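Local atomic coordinates of arabinosyltransferase C (Mycobacterium tuberculosis, PDB entry 3PTY), a protein that polymerises arabinose into the arabinan of mycobacterial arabinogalactan, its C-terminal extracellular domain, the part crystallised here, being a lectin-like carbohydrate-binding module. Residues A[38-43]-A[244-249]; A[121-126]-A[326-331]; A[261-266]-A[274-279]; A[197-202]-A[211-216]. One frame throughout, in Å; residues are numbered along the deposited sequence.

Contact 1: residues A[38-43]-A[244-249]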
loop_
_atom_site.group_PDB
_atom_site.type_symbol
_atom_site.label_atom_id
_atom_site.label_comp_id
_atom_site.label_asym_id
_atom_site.label_seq_id
_atom_site.Cartn_x
_atom_site.Cartn_y
_atom_site.Cartn_z
ATOM N N LEU A 38 6.044 4.518 18.178
ATOM C CA LEU A 38 6.377 3.786 19.394
ATOM C C LEU A 38 5.870 2.353 19.277
ATOM O O LEU A 38 4.695 2.128 19.006
ATOM C CB LEU A 38 5.758 4.476 20.616
ATOM C CG LEU A 38 6.218 5.918 20.855
ATOM C CD1 LEU A 38 5.684 6.463 22.179
ATOM C CD2 LEU A 38 7.728 5.984 20.827
ATOM N N VAL A 39 6.758 1.389 19.491
ATOM C CA VAL A 39 6.455 -0.004 19.183
ATOM C C VAL A 39 6.320 -0.818 20.461
ATOM O O VAL A 39 7.154 -0.715 21.359
ATOM C CB VAL A 39 7.565 -0.624 18.317
ATOM C CG1 VAL A 39 7.311 -2.112 18.096
ATOM C CG2 VAL A 39 7.673 0.124 16.985
ATOM N N GLU A 40 5.269 -1.628 20.524
ATOM C CA GLU A 40 4.989 -2.456 21.687
ATOM C C GLU A 40 5.188 -3.919 21.317
ATOM O O GLU A 40 4.247 -4.596 20.906
ATOM C CB GLU A 40 3.545 -2.219 22.155
ATOM C CG GLU A 40 3.120 -3.097 23.311
ATOM C CD GLU A 40 1.642 -2.950 23.661
ATOM O OE1 GLU A 40 0.835 -2.566 22.781
ATOM O OE2 GLU A 40 1.297 -3.234 24.826
ATOM N N LEU A 41 6.420 -4.403 21.451
ATOM C CA LEU A 41 6.756 -5.767 21.042
ATOM C C LEU A 41 6.142 -6.832 21.944
ATOM O O LEU A 41 5.877 -7.952 21.505
ATOM C CB LEU A 41 8.273 -5.967 21.025
ATOM C CG LEU A 41 9.039 -5.355 19.851
ATOM C CD1 LEU A 41 10.513 -5.725 19.956
ATOM C CD2 LEU A 41 8.456 -5.848 18.543
ATOM N N ASP A 42 5.930 -6.490 23.207
ATOM C CA ASP A 42 5.432 -7.469 24.171
ATOM C C ASP A 42 4.199 -6.932 24.877
ATOM O O ASP A 42 4.285 -6.423 25.986
ATOM C CB ASP A 42 6.516 -7.804 25.195
ATOM C CG ASP A 42 6.120 -8.956 26.102
ATOM O OD1 ASP A 42 5.007 -9.500 25.931
ATOM O OD2 ASP A 42 6.921 -9.315 26.985
ATOM N N PRO A 43 3.039 -7.037 24.226
ATOM C CA PRO A 43 1.797 -6.532 24.816
ATOM C C PRO A 43 1.478 -7.214 26.150
ATOM O O PRO A 43 0.830 -6.622 27.002
ATOM C CB PRO A 43 0.742 -6.880 23.754
ATOM C CG PRO A 43 1.384 -7.975 22.928
ATOM C CD PRO A 43 2.823 -7.556 22.866
ATOM N N PRO A 244 -7.983 -8.450 27.728
ATOM C CA PRO A 244 -7.876 -7.595 28.922
ATOM C C PRO A 244 -7.115 -6.292 28.708
ATOM O O PRO A 244 -6.365 -6.165 27.740
ATOM C CB PRO A 244 -7.134 -8.488 29.931
ATOM C CG PRO A 244 -7.486 -9.887 29.511
ATOM C CD PRO A 244 -7.461 -9.803 27.983
ATOM N N PRO A 245 -7.302 -5.328 29.625
ATOM C CA PRO A 245 -6.691 -4.001 29.489
ATOM C C PRO A 245 -5.200 -4.008 29.798
ATOM O O PRO A 245 -4.723 -4.786 30.631
ATOM C CB PRO A 245 -7.428 -3.161 30.535
ATOM C CG PRO A 245 -7.897 -4.161 31.573
ATOM C CD PRO A 245 -8.157 -5.445 30.821
ATOM N N ARG A 246 -4.468 -3.130 29.127
ATOM C CA ARG A 246 -3.043 -2.998 29.376
ATOM C C ARG A 246 -2.577 -1.565 29.194
ATOM O O ARG A 246 -3.271 -0.736 28.594
ATOM C CB ARG A 246 -2.258 -3.918 28.437
ATOM C CG ARG A 246 -2.300 -3.498 26.969
ATOM C CD ARG A 246 -1.647 -4.565 26.100
ATOM N NE ARG A 246 -1.333 -4.116 24.743
ATOM C CZ ARG A 246 -2.109 -4.330 23.686
ATOM N NH1 ARG A 246 -3.266 -4.967 23.827
ATOM N NH2 ARG A 246 -1.730 -3.904 22.482
ATOM N N ILE A 247 -1.392 -1.278 29.721
ATOM C CA ILE A 247 -0.705 -0.017 29.458
ATOM C C ILE A 247 0.598 -0.360 28.748
ATOM O O ILE A 247 1.508 -0.921 29.349
ATOM C CB ILE A 247 -0.415 0.752 30.759
ATOM C CG1 ILE A 247 -1.733 1.147 31.445
ATOM C CG2 ILE A 247 0.418 2.008 30.472
ATOM C CD1 ILE A 247 -1.533 1.834 32.802
ATOM N N PRO A 248 0.684 -0.039 27.454
ATOM C CA PRO A 248 1.786 -0.565 26.632
ATOM C C PRO A 248 3.170 -0.152 27.106
ATOM O O PRO A 248 3.383 1.011 27.442
ATOM C CB PRO A 248 1.515 0.045 25.252
ATOM C CG PRO A 248 0.021 0.272 25.234
ATOM C CD PRO A 248 -0.286 0.726 26.653
ATOM N N ARG A 249 4.101 -1.102 27.131
ATOM C CA ARG A 249 5.510 -0.767 27.286
ATOM C C ARG A 249 6.093 -0.642 25.881
ATOM O O ARG A 249 5.932 -1.541 25.065
ATOM C CB ARG A 249 6.217 -1.844 28.109
ATOM C CG ARG A 249 5.566 -2.035 29.488
ATOM C CD ARG A 249 6.307 -3.039 30.352
ATOM N NE ARG A 249 7.632 -2.558 30.729
ATOM C CZ ARG A 249 8.506 -3.258 31.444
ATOM N NH1 ARG A 249 8.197 -4.478 31.864
ATOM N NH2 ARG A 249 9.691 -2.737 31.738
HETATM O O HOH W 1 3.160 -3.856 26.774
HETATM O O HOH W 2 6.467 -4.172 24.776
#

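Contact 2: residues A[121-126]-A[326-331]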
loop_
_atom_site.group_PDB
_atom_site.type_symbol
_atom_site.label_atom_id
_atom_site.label_comp_id
_atom_site.label_asym_id
_atom_site.label_seq_id
_atom_site.Cartn_x
_atom_site.Cartn_y
_atom_site.Cartn_z
ATOM N N LEU A 121 -4.467 -14.954 17.978
ATOM C CA LEU A 121 -4.364 -13.602 18.531
ATOM C C LEU A 121 -3.336 -12.767 17.781
ATOM O O LEU A 121 -2.320 -13.290 17.349
ATOM C CB LEU A 121 -3.962 -13.667 20.004
ATOM C CG LEU A 121 -4.907 -14.449 20.921
ATOM C CD1 LEU A 121 -4.450 -14.341 22.369
ATOM C CD2 LEU A 121 -6.326 -13.946 20.753
ATOM N N PRO A 122 -3.585 -11.454 17.653
ATOM C CA PRO A 122 -2.649 -10.560 16.962
ATOM C C PRO A 122 -1.541 -10.050 17.876
ATOM O O PRO A 122 -1.548 -10.341 19.072
ATOM C CB PRO A 122 -3.554 -9.396 16.567
ATOM C CG PRO A 122 -4.468 -9.261 17.786
ATOM C CD PRO A 122 -4.748 -10.716 18.189
ATOM N N TYR A 123 -0.600 -9.302 17.301
ATOM C CA TYR A 123 0.377 -8.518 18.060
ATOM C C TYR A 123 1.268 -9.337 18.976
ATOM O O TYR A 123 1.843 -8.807 19.928
ATOM C CB TYR A 123 -0.326 -7.423 18.869
ATOM C CG TYR A 123 -1.254 -6.567 18.038
ATOM C CD1 TYR A 123 -2.559 -6.326 18.446
ATOM C CD2 TYR A 123 -0.826 -6.011 16.837
ATOM C CE1 TYR A 123 -3.412 -5.555 17.690
ATOM C CE2 TYR A 123 -1.674 -5.231 16.071
ATOM C CZ TYR A 123 -2.962 -5.007 16.503
ATOM O OH TYR A 123 -3.809 -4.232 15.752
ATOM N N ASN A 124 1.388 -10.623 18.678
ATOM C CA ASN A 124 2.150 -11.535 19.524
ATOM C C ASN A 124 1.632 -11.645 20.956
ATOM O O ASN A 124 2.386 -11.975 21.872
ATOM C CB ASN A 124 3.638 -11.179 19.503
ATOM C CG ASN A 124 4.327 -11.666 18.236
ATOM O OD1 ASN A 124 4.177 -12.824 17.838
ATOM N ND2 ASN A 124 5.072 -10.785 17.598
ATOM N N LEU A 125 0.345 -11.363 21.152
ATOM C CA LEU A 125 -0.307 -11.695 22.421
ATOM C C LEU A 125 -0.152 -13.190 22.689
ATOM O O LEU A 125 -0.367 -14.015 21.803
ATOM C CB LEU A 125 -1.796 -11.333 22.377
ATOM C CG LEU A 125 -2.112 -9.835 22.434
ATOM C CD1 LEU A 125 -3.513 -9.555 21.889
ATOM C CD2 LEU A 125 -1.962 -9.299 23.860
ATOM N N ASP A 126 0.210 -13.535 23.917
ATOM C CA ASP A 126 0.440 -14.927 24.286
ATOM C C ASP A 126 -0.875 -15.575 24.731
ATOM O O ASP A 126 -1.417 -15.226 25.774
ATOM C CB ASP A 126 1.481 -14.977 25.407
ATOM C CG ASP A 126 1.769 -16.391 25.895
ATOM O OD1 ASP A 126 1.228 -17.364 25.326
ATOM O OD2 ASP A 126 2.551 -16.517 26.857
ATOM N N THR A 326 2.057 -8.335 12.288
ATOM C CA THR A 326 1.967 -6.936 12.676
ATOM C C THR A 326 2.223 -6.795 14.172
ATOM O O THR A 326 1.634 -7.505 14.981
ATOM C CB THR A 326 0.593 -6.352 12.319
ATOM O OG1 THR A 326 0.390 -6.474 10.908
ATOM C CG2 THR A 326 0.505 -4.879 12.711
ATOM N N VAL A 327 3.117 -5.889 14.545
ATOM C CA VAL A 327 3.360 -5.643 15.957
ATOM C C VAL A 327 2.601 -4.386 16.371
ATOM O O VAL A 327 2.371 -3.487 15.557
ATOM C CB VAL A 327 4.859 -5.495 16.265
ATOM C CG1 VAL A 327 5.609 -6.769 15.866
ATOM C CG2 VAL A 327 5.431 -4.301 15.534
ATOM N N ALA A 328 2.184 -4.328 17.627
ATOM C CA ALA A 328 1.414 -3.179 18.086
ATOM C C ALA A 328 2.293 -1.934 18.035
ATOM O O ALA A 328 3.448 -1.970 18.444
ATOM C CB ALA A 328 0.904 -3.419 19.503
ATOM N N SER A 329 1.759 -0.829 17.528
ATOM C CA SER A 329 2.523 0.412 17.520
ATOM C C SER A 329 1.603 1.629 17.597
ATOM O O SER A 329 0.415 1.534 17.288
ATOM C CB SER A 329 3.396 0.497 16.263
ATOM O OG SER A 329 2.587 0.707 15.117
ATOM N N TYR A 330 2.173 2.770 17.985
ATOM C CA TYR A 330 1.411 3.995 18.222
ATOM C C TYR A 330 2.235 5.189 17.773
ATOM O O TYR A 330 3.445 5.211 17.962
ATOM C CB TYR A 330 1.093 4.134 19.720
ATOM C CG TYR A 330 0.567 2.845 20.310
ATOM C CD1 TYR A 330 1.436 1.882 20.791
ATOM C CD2 TYR A 330 -0.798 2.579 20.356
ATOM C CE1 TYR A 330 0.970 0.690 21.313
ATOM C CE2 TYR A 330 -1.278 1.376 20.882
ATOM C CZ TYR A 330 -0.385 0.443 21.356
ATOM O OH TYR A 330 -0.831 -0.754 21.876
ATOM N N LEU A 331 1.585 6.189 17.188
ATOM C CA LEU A 331 2.289 7.408 16.783
ATOM C C LEU A 331 2.301 8.413 17.935
ATOM O O LEU A 331 1.251 8.898 18.350
ATOM C CB LEU A 331 1.610 8.032 15.563
ATOM C CG LEU A 331 2.275 9.285 14.993
ATOM C CD1 LEU A 331 3.693 8.964 14.513
ATOM C CD2 LEU A 331 1.433 9.873 13.860
HETATM O O HOH W 3 3.180 -6.482 19.251
HETATM O O HOH W 4 -0.705 -8.988 14.568
#

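Contact 3: residues A[261-266]-A[274-279]. With AFO (octyl alpha-D-arabinofuranoside), chain B.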
loop_
_atom_site.group_PDB
_atom_site.type_symbol
_atom_site.label_atom_id
_atom_site.label_comp_id
_atom_site.label_asym_id
_atom_site.label_seq_id
_atom_site.Cartn_x
_atom_site.Cartn_y
_atom_site.Cartn_z
ATOM N N ASP A 261 18.843 -4.365 10.458
ATOM C CA ASP A 261 17.839 -5.336 10.018
ATOM C C ASP A 261 17.266 -4.870 8.678
ATOM O O ASP A 261 16.881 -3.715 8.554
ATOM C CB ASP A 261 16.678 -5.425 11.021
ATOM C CG ASP A 261 17.062 -6.094 12.339
ATOM O OD1 ASP A 261 18.209 -6.558 12.476
ATOM O OD2 ASP A 261 16.196 -6.139 13.246
ATOM N N PRO A 262 17.197 -5.764 7.677
ATOM C CA PRO A 262 16.629 -5.327 6.395
ATOM C C PRO A 262 15.109 -5.209 6.500
ATOM O O PRO A 262 14.470 -6.048 7.125
ATOM C CB PRO A 262 17.021 -6.452 5.424
ATOM C CG PRO A 262 18.110 -7.239 6.142
ATOM C CD PRO A 262 17.760 -7.123 7.597
ATOM N N VAL A 263 14.552 -4.158 5.912
ATOM C CA VAL A 263 13.124 -3.878 6.011
ATOM C C VAL A 263 12.503 -3.861 4.619
ATOM O O VAL A 263 12.975 -3.146 3.742
ATOM C CB VAL A 263 12.882 -2.497 6.659
ATOM C CG1 VAL A 263 11.381 -2.235 6.845
ATOM C CG2 VAL A 263 13.623 -2.378 7.995
ATOM N N PHE A 264 11.464 -4.664 4.411
ATOM C CA PHE A 264 10.658 -4.576 3.206
ATOM C C PHE A 264 9.841 -3.296 3.270
ATOM O O PHE A 264 8.998 -3.152 4.154
ATOM C CB PHE A 264 9.657 -5.733 3.160
ATOM C CG PHE A 264 9.968 -6.782 2.145
ATOM C CD1 PHE A 264 10.251 -8.080 2.540
ATOM C CD2 PHE A 264 9.950 -6.486 0.796
ATOM C CE1 PHE A 264 10.528 -9.058 1.607
ATOM C CE2 PHE A 264 10.227 -7.458 -0.144
ATOM C CZ PHE A 264 10.518 -8.746 0.262
ATOM N N LEU A 265 10.054 -2.369 2.347
ATOM C CA LEU A 265 9.125 -1.237 2.253
ATOM C C LEU A 265 9.097 -0.563 0.889
ATOM O O LEU A 265 10.082 -0.592 0.154
ATOM C CB LEU A 265 9.355 -0.203 3.364
ATOM C CG LEU A 265 10.770 0.177 3.799
ATOM C CD1 LEU A 265 11.663 0.387 2.622
ATOM C CD2 LEU A 265 10.727 1.417 4.679
ATOM N N ASP A 266 7.949 0.023 0.559
ATOM C CA ASP A 266 7.773 0.747 -0.697
ATOM C C ASP A 266 8.739 1.927 -0.726
ATOM O O ASP A 266 9.007 2.539 0.311
ATOM C CB ASP A 266 6.344 1.298 -0.798
ATOM C CG ASP A 266 5.276 0.209 -0.774
ATOM O OD1 ASP A 266 5.385 -0.756 -1.558
ATOM O OD2 ASP A 266 4.316 0.330 0.024
ATOM N N PRO A 274 14.466 7.192 6.796
ATOM C CA PRO A 274 15.780 7.302 6.154
ATOM C C PRO A 274 16.845 6.411 6.796
ATOM O O PRO A 274 17.813 6.074 6.122
ATOM C CB PRO A 274 16.135 8.781 6.361
ATOM C CG PRO A 274 15.379 9.156 7.608
ATOM C CD PRO A 274 14.057 8.471 7.403
ATOM N N CYS A 275 16.676 6.037 8.064
ATOM C CA CYS A 275 17.701 5.249 8.755
ATOM C C CYS A 275 17.478 3.741 8.652
ATOM O O CYS A 275 18.332 2.960 9.067
ATOM C CB CYS A 275 17.813 5.648 10.234
ATOM S SG CYS A 275 18.285 7.383 10.549
ATOM N N GLN A 276 16.330 3.323 8.123
ATOM C CA GLN A 276 16.068 1.892 7.961
ATOM C C GLN A 276 16.715 1.359 6.690
ATOM O O GLN A 276 16.710 2.026 5.663
ATOM C CB GLN A 276 14.566 1.596 7.939
ATOM C CG GLN A 276 13.989 1.365 9.322
ATOM C CD GLN A 276 14.184 2.565 10.213
ATOM O OE1 GLN A 276 13.660 3.641 9.938
ATOM N NE2 GLN A 276 14.951 2.394 11.283
ATOM N N ARG A 277 17.252 0.148 6.766
ATOM C CA ARG A 277 17.895 -0.496 5.623
ATOM C C ARG A 277 16.853 -1.143 4.721
ATOM O O ARG A 277 16.198 -2.108 5.116
ATOM C CB ARG A 277 18.878 -1.558 6.127
ATOM C CG ARG A 277 19.590 -2.381 5.046
ATOM C CD ARG A 277 20.436 -3.473 5.725
ATOM N NE ARG A 277 21.072 -4.395 4.788
ATOM C CZ ARG A 277 22.288 -4.221 4.277
ATOM N NH1 ARG A 277 22.996 -3.140 4.591
ATOM N NH2 ARG A 277 22.795 -5.119 3.442
ATOM N N PRO A 278 16.699 -0.626 3.494
ATOM C CA PRO A 278 15.672 -1.172 2.602
ATOM C C PRO A 278 16.111 -2.515 2.050
ATOM O O PRO A 278 17.243 -2.651 1.594
ATOM C CB PRO A 278 15.594 -0.139 1.464
ATOM C CG PRO A 278 16.397 1.049 1.935
ATOM C CD PRO A 278 17.421 0.496 2.876
ATOM N N PHE A 279 15.225 -3.499 2.099
ATOM C CA PHE A 279 15.529 -4.804 1.548
ATOM C C PHE A 279 15.592 -4.692 0.031
ATOM O O PHE A 279 14.690 -4.125 -0.591
ATOM C CB PHE A 279 14.468 -5.827 1.956
ATOM C CG PHE A 279 14.700 -7.189 1.373
ATOM C CD1 PHE A 279 15.677 -8.024 1.898
ATOM C CD2 PHE A 279 13.972 -7.622 0.279
ATOM C CE1 PHE A 279 15.908 -9.279 1.353
ATOM C CE2 PHE A 279 14.198 -8.874 -0.269
ATOM C CZ PHE A 279 15.170 -9.703 0.272
HETATM C C1 AFO B . 14.972 4.693 -0.959
HETATM O O1 AFO B . 15.550 5.458 -2.019
HETATM C C2 AFO B . 13.985 5.608 -0.244
HETATM O O2 AFO B . 12.728 4.962 -0.001
HETATM C C3 AFO B . 14.657 6.016 1.052
HETATM O O3 AFO B . 14.798 7.432 1.055
HETATM C C4 AFO B . 16.037 5.375 1.008
HETATM O O4 AFO B . 15.985 4.360 -0.005
HETATM C C5 AFO B . 16.478 4.801 2.353
HETATM O O5 AFO B . 17.907 4.661 2.366
HETATM C "C1'" AFO B . 16.571 4.773 -2.739
HETATM C "C2'" AFO B . 17.271 5.800 -3.621
HETATM C "C3'" AFO B . 17.999 5.158 -4.800
HETATM C "C4'" AFO B . 18.872 6.205 -5.481
HETATM C "C5'" AFO B . 18.370 7.618 -5.197
HETATM C "C6'" AFO B . 17.129 7.981 -6.008
HETATM C "C7'" AFO B . 16.535 9.302 -5.528
HETATM C "C8'" AFO B . 15.361 9.722 -6.385
HETATM O O HOH W 5 17.005 -1.192 9.198
HETATM O O HOH W 6 12.362 -2.859 0.191
#

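Contact 4: residues A[197-202]-A[211-216]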
loop_
_atom_site.group_PDB
_atom_site.type_symbol
_atom_site.label_atom_id
_atom_site.label_comp_id
_atom_site.label_asym_id
_atom_site.label_seq_id
_atom_site.Cartn_x
_atom_site.Cartn_y
_atom_site.Cartn_z
ATOM N N MET A 197 -15.184 6.033 30.491
ATOM C CA MET A 197 -14.849 6.703 29.243
ATOM C C MET A 197 -14.968 5.731 28.080
ATOM O O MET A 197 -15.077 4.516 28.273
ATOM C CB MET A 197 -13.427 7.268 29.301
ATOM C CG MET A 197 -12.333 6.204 29.448
ATOM S SD MET A 197 -10.713 6.949 29.687
ATOM C CE MET A 197 -10.624 7.981 28.227
ATOM N N GLU A 198 -14.967 6.281 26.876
ATOM C CA GLU A 198 -14.959 5.480 25.661
ATOM C C GLU A 198 -13.533 5.344 25.158
ATOM O O GLU A 198 -12.632 6.030 25.646
ATOM C CB GLU A 198 -15.826 6.155 24.602
ATOM C CG GLU A 198 -17.300 6.045 24.914
ATOM C CD GLU A 198 -18.155 6.828 23.946
ATOM O OE1 GLU A 198 -17.600 7.398 22.984
ATOM O OE2 GLU A 198 -19.384 6.869 24.151
ATOM N N PHE A 199 -13.333 4.452 24.190
ATOM C CA PHE A 199 -12.033 4.253 23.567
ATOM C C PHE A 199 -12.043 4.895 22.192
ATOM O O PHE A 199 -13.093 4.990 21.557
ATOM C CB PHE A 199 -11.753 2.758 23.356
ATOM C CG PHE A 199 -11.446 1.995 24.615
ATOM C CD1 PHE A 199 -12.467 1.424 25.360
ATOM C CD2 PHE A 199 -10.137 1.824 25.034
ATOM C CE1 PHE A 199 -12.192 0.710 26.512
ATOM C CE2 PHE A 199 -9.849 1.108 26.181
ATOM C CZ PHE A 199 -10.879 0.547 26.922
ATOM N N ALA A 200 -10.870 5.305 21.723
ATOM C CA ALA A 200 -10.697 5.633 20.313
ATOM C C ALA A 200 -10.470 4.329 19.564
ATOM O O ALA A 200 -9.560 3.568 19.886
ATOM C CB ALA A 200 -9.517 6.563 20.117
ATOM N N ASP A 201 -11.304 4.073 18.568
ATOM C CA ASP A 201 -11.241 2.836 17.809
ATOM C C ASP A 201 -10.377 3.111 16.579
ATOM O O ASP A 201 -10.818 3.769 15.645
ATOM C CB ASP A 201 -12.661 2.410 17.414
ATOM C CG ASP A 201 -12.697 1.078 16.684
ATOM O OD1 ASP A 201 -11.624 0.573 16.303
ATOM O OD2 ASP A 201 -13.804 0.526 16.503
ATOM N N VAL A 202 -9.135 2.637 16.601
ATOM C CA VAL A 202 -8.172 2.959 15.541
ATOM C C VAL A 202 -7.829 1.701 14.747
ATOM O O VAL A 202 -7.353 0.720 15.310
ATOM C CB VAL A 202 -6.873 3.572 16.121
ATOM C CG1 VAL A 202 -5.891 3.920 15.007
ATOM C CG2 VAL A 202 -7.187 4.814 16.956
ATOM N N LEU A 211 -7.752 -0.554 20.613
ATOM C CA LEU A 211 -8.548 0.558 21.121
ATOM C C LEU A 211 -7.692 1.324 22.121
ATOM O O LEU A 211 -6.940 0.715 22.881
ATOM C CB LEU A 211 -9.818 0.048 21.812
ATOM C CG LEU A 211 -10.702 -0.946 21.049
ATOM C CD1 LEU A 211 -11.837 -1.430 21.943
ATOM C CD2 LEU A 211 -11.244 -0.330 19.769
ATOM N N ARG A 212 -7.796 2.652 22.126
ATOM C CA ARG A 212 -6.947 3.462 23.000
ATOM C C ARG A 212 -7.741 4.475 23.799
ATOM O O ARG A 212 -8.614 5.164 23.266
ATOM C CB ARG A 212 -5.851 4.204 22.219
ATOM C CG ARG A 212 -5.053 3.354 21.241
ATOM C CD ARG A 212 -5.336 3.770 19.801
ATOM N NE ARG A 212 -4.805 2.816 18.826
ATOM C CZ ARG A 212 -3.795 3.069 18.001
ATOM N NH1 ARG A 212 -3.203 4.258 18.020
ATOM N NH2 ARG A 212 -3.395 2.140 17.138
ATOM N N ALA A 213 -7.406 4.570 25.080
ATOM C CA ALA A 213 -8.000 5.552 25.976
ATOM C C ALA A 213 -6.865 6.275 26.692
ATOM O O ALA A 213 -6.047 5.640 27.352
ATOM C CB ALA A 213 -8.908 4.850 26.986
ATOM N N PRO A 214 -6.807 7.610 26.569
ATOM C CA PRO A 214 -5.723 8.363 27.207
ATOM C C PRO A 214 -5.781 8.223 28.723
ATOM O O PRO A 214 -6.837 8.448 29.319
ATOM C CB PRO A 214 -6.023 9.813 26.796
ATOM C CG PRO A 214 -7.505 9.808 26.514
ATOM C CD PRO A 214 -7.710 8.496 25.818
ATOM N N LEU A 215 -4.666 7.852 29.343
ATOM C CA LEU A 215 -4.624 7.735 30.799
ATOM C C LEU A 215 -4.948 9.063 31.470
ATOM O O LEU A 215 -5.435 9.091 32.600
ATOM C CB LEU A 215 -3.252 7.239 31.273
ATOM C CG LEU A 215 -2.906 5.784 30.948
ATOM C CD1 LEU A 215 -1.473 5.478 31.388
ATOM C CD2 LEU A 215 -3.897 4.829 31.623
ATOM N N SER A 216 -4.683 10.167 30.777
ATOM C CA SER A 216 -4.942 11.489 31.347
ATOM C C SER A 216 -6.411 11.685 31.705
ATOM O O SER A 216 -6.737 12.497 32.556
ATOM C CB SER A 216 -4.483 12.599 30.393
ATOM O OG SER A 216 -5.282 12.626 29.221
HETATM O O HOH W 7 -10.713 7.556 24.297
HETATM O O HOH W 8 -5.042 -0.151 16.239
#

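Contact 1: residues A[38-43]-A[244-249]
E40 and R249 mark the nearest approach of the two backbones, their CA atoms lying 5.9 Å apart. Segment 38-43 runs off a strand, whereas 244-249 is an irregular loop; no backbone hydrogen bond joins them directly. Two waters fill that role: one accepts from D42 N and donates to R249 O, while the other accepts from R249 N and donates to both D42 O and E40 OE2.

The side chains of E40 and R246 reach out from opposite directions into a side-on, two-nitrogen salt bridge. R246 NE meets E40 OE2 at 2.8 Å on the syn side, and R246 NH2 meets E40 OE1 at 2.9 Å from above the carboxylate. The carboxylate and guanidinium planes lie 37° apart, and the additional NE to OE1 bond is weak. With CG anti to the backbone N (chi1 176°), the extended E40 chain passes P248, whose CB lies 3.3 Å from E40 OE2. P43 CB rests over one face of the guanidinium, 3.6 Å from R246 NE.

E40 OE1 also bonds to Y330 OH, and R246 to T168 and N210. So many partners for a buried ion pair probably keep both groups charged and hold their rotations fixed.

Contact 2: residues A[121-126]-A[326-331]
T326 O is approached by three groups. A water donates to T326 O at 2.8 Å and accepts from Y123 N; Y123 CA lies 3.5 Å from T326 O in a CA-H...O contact; and the Y123 ring brings its CD2 to 3.4 Å from T326 O, with the oxygen at the ring edge and near its plane. A second water bridges the same tyrosine to the strand two residues further along, from Y123 O to A328 N. The turn and the strand are thus joined through water, with no direct hydrogen bond between them.

Y123 and N124 are the central residues of a type I' beta turn closed by the bond from L125 N to P122 O, and both have positive phi. Y123 CG stands anti to its own carbonyl carbon (chi1 -52°), which turns the ring across the strand. There Y123 CE2 lies 4.0 Å from T326 CG2, the two side chains running side by side in the same direction, and Y123 CG is 4.1 Å from A328 CB. Within the turn, P122 CB sits over one face of the ring.

The turn belongs to the loop leading to strand 133-134, and its Y123 also packs on T168 and N210 of strands 164-171 and 209-214. Strand 322-331 runs between 37-40 and 341-347 in the mixed sheet, and A328 also packs on N210, which places the contact where the two sheets meet.

Contact 3: residues A[261-266]-A[274-279]
F279 CD2 lies over one face of the F264 ring, offset toward its rim and 3.6 Å from F264 CZ. The two rings are inclined at 44° with centroids 4.8 Å apart, an oblique pair. At the edge of the F279 ring, P262 CB approaches CD1 to 4.1 Å; P262 CG meets the edge of the R277 guanidinium, whose NE pairs with E287. Setting CG anti to the backbone N (chi1 178°) carries the F279 ring to this patch.

Two parallel-strand bonds hold the backbones: V263 N to R277 O, 2.7 Å, and F279 N to V263 O, 2.8 Å. Water links D261 O to R277 N. P278 CB touches L265 CD1, while P278 CG packs 3.8 Å from C5 of octyl alpha-D-arabinofuranoside, a bound glycoside that W267 O also hydrogen-bonds.

Helix 267-270 connects the two strands along the chain, a beta-alpha-beta unit. Strand 277-278 is outermost within this chain's mixed sheet, 262-264 continues inward to 291-294, and helix 253-257 packs on V263 and Q276.

Contact 4: residues A[197-202]-A[211-216]
A200 and R212 form an antiparallel hydrogen-bonded pair: A200 N donates to R212 O at 2.7 Å, and R212 N returns a bond of 3.0 Å to A200 O. CA-H...O contacts accompany them, L211 CA lying 3.4 Å from A200 O. Water donates to E198 O where the strands part, with a weak second bond to R212 O.

Apolar packing occupies the face of F199 and A213. F199 CB meets L211 CB at 3.7 Å, the two side chains crossing at about a right angle, and F199 CD2 reaches A213 CB at 3.8 Å. M197, bent at chi3 (-56°), curls its CE back onto A213 CB and P214 CD, 3.8 Å from each.

The charged side chains pack against aliphatic ones. V202 lies across the arginine, its CB over one face of the guanidinium and 3.5 Å from R212 NE. A bend at chi2 (113°) brings the guanidinium back beside V202, and bonds from NH1 to W335 O and from NE to N210 O hold it there, while water joins R212 NH2 to V202 O. D201 rests against L211 CD2, and its carboxylate pairs with R209.

The hairpin 195-202/209-214 occupies the middle of the nine-stranded antiparallel sheet. Strand 178-183 adjoins its first arm and 164-171 its second; F199 packs on residues of both, including L180 and V167.

In the fold
Contacts 1 and 2 have centres about 8 Å apart and contribute the neighbouring strands 37-40 and 322-331, respectively, linked by the backbone pair L38 N to Y330 O at 2.7 Å. Contact 4, nested within the chain loops closed by both, belongs to the other sheet. It meets contact 1 where L215 CD1 packs 3.9 Å from I247 CD1, and contact 2 where R212 NH1 lies 3.8 Å from Y330 CD2. Contact 3 stands apart, its centre 20 to 31 Å from the others, though it shares the mixed sheet of contacts 1 and 2. It borders an arabinofuranoside that N22 of the second subunit also binds; L331 of contact 2 likewise touches arabinofuranoside.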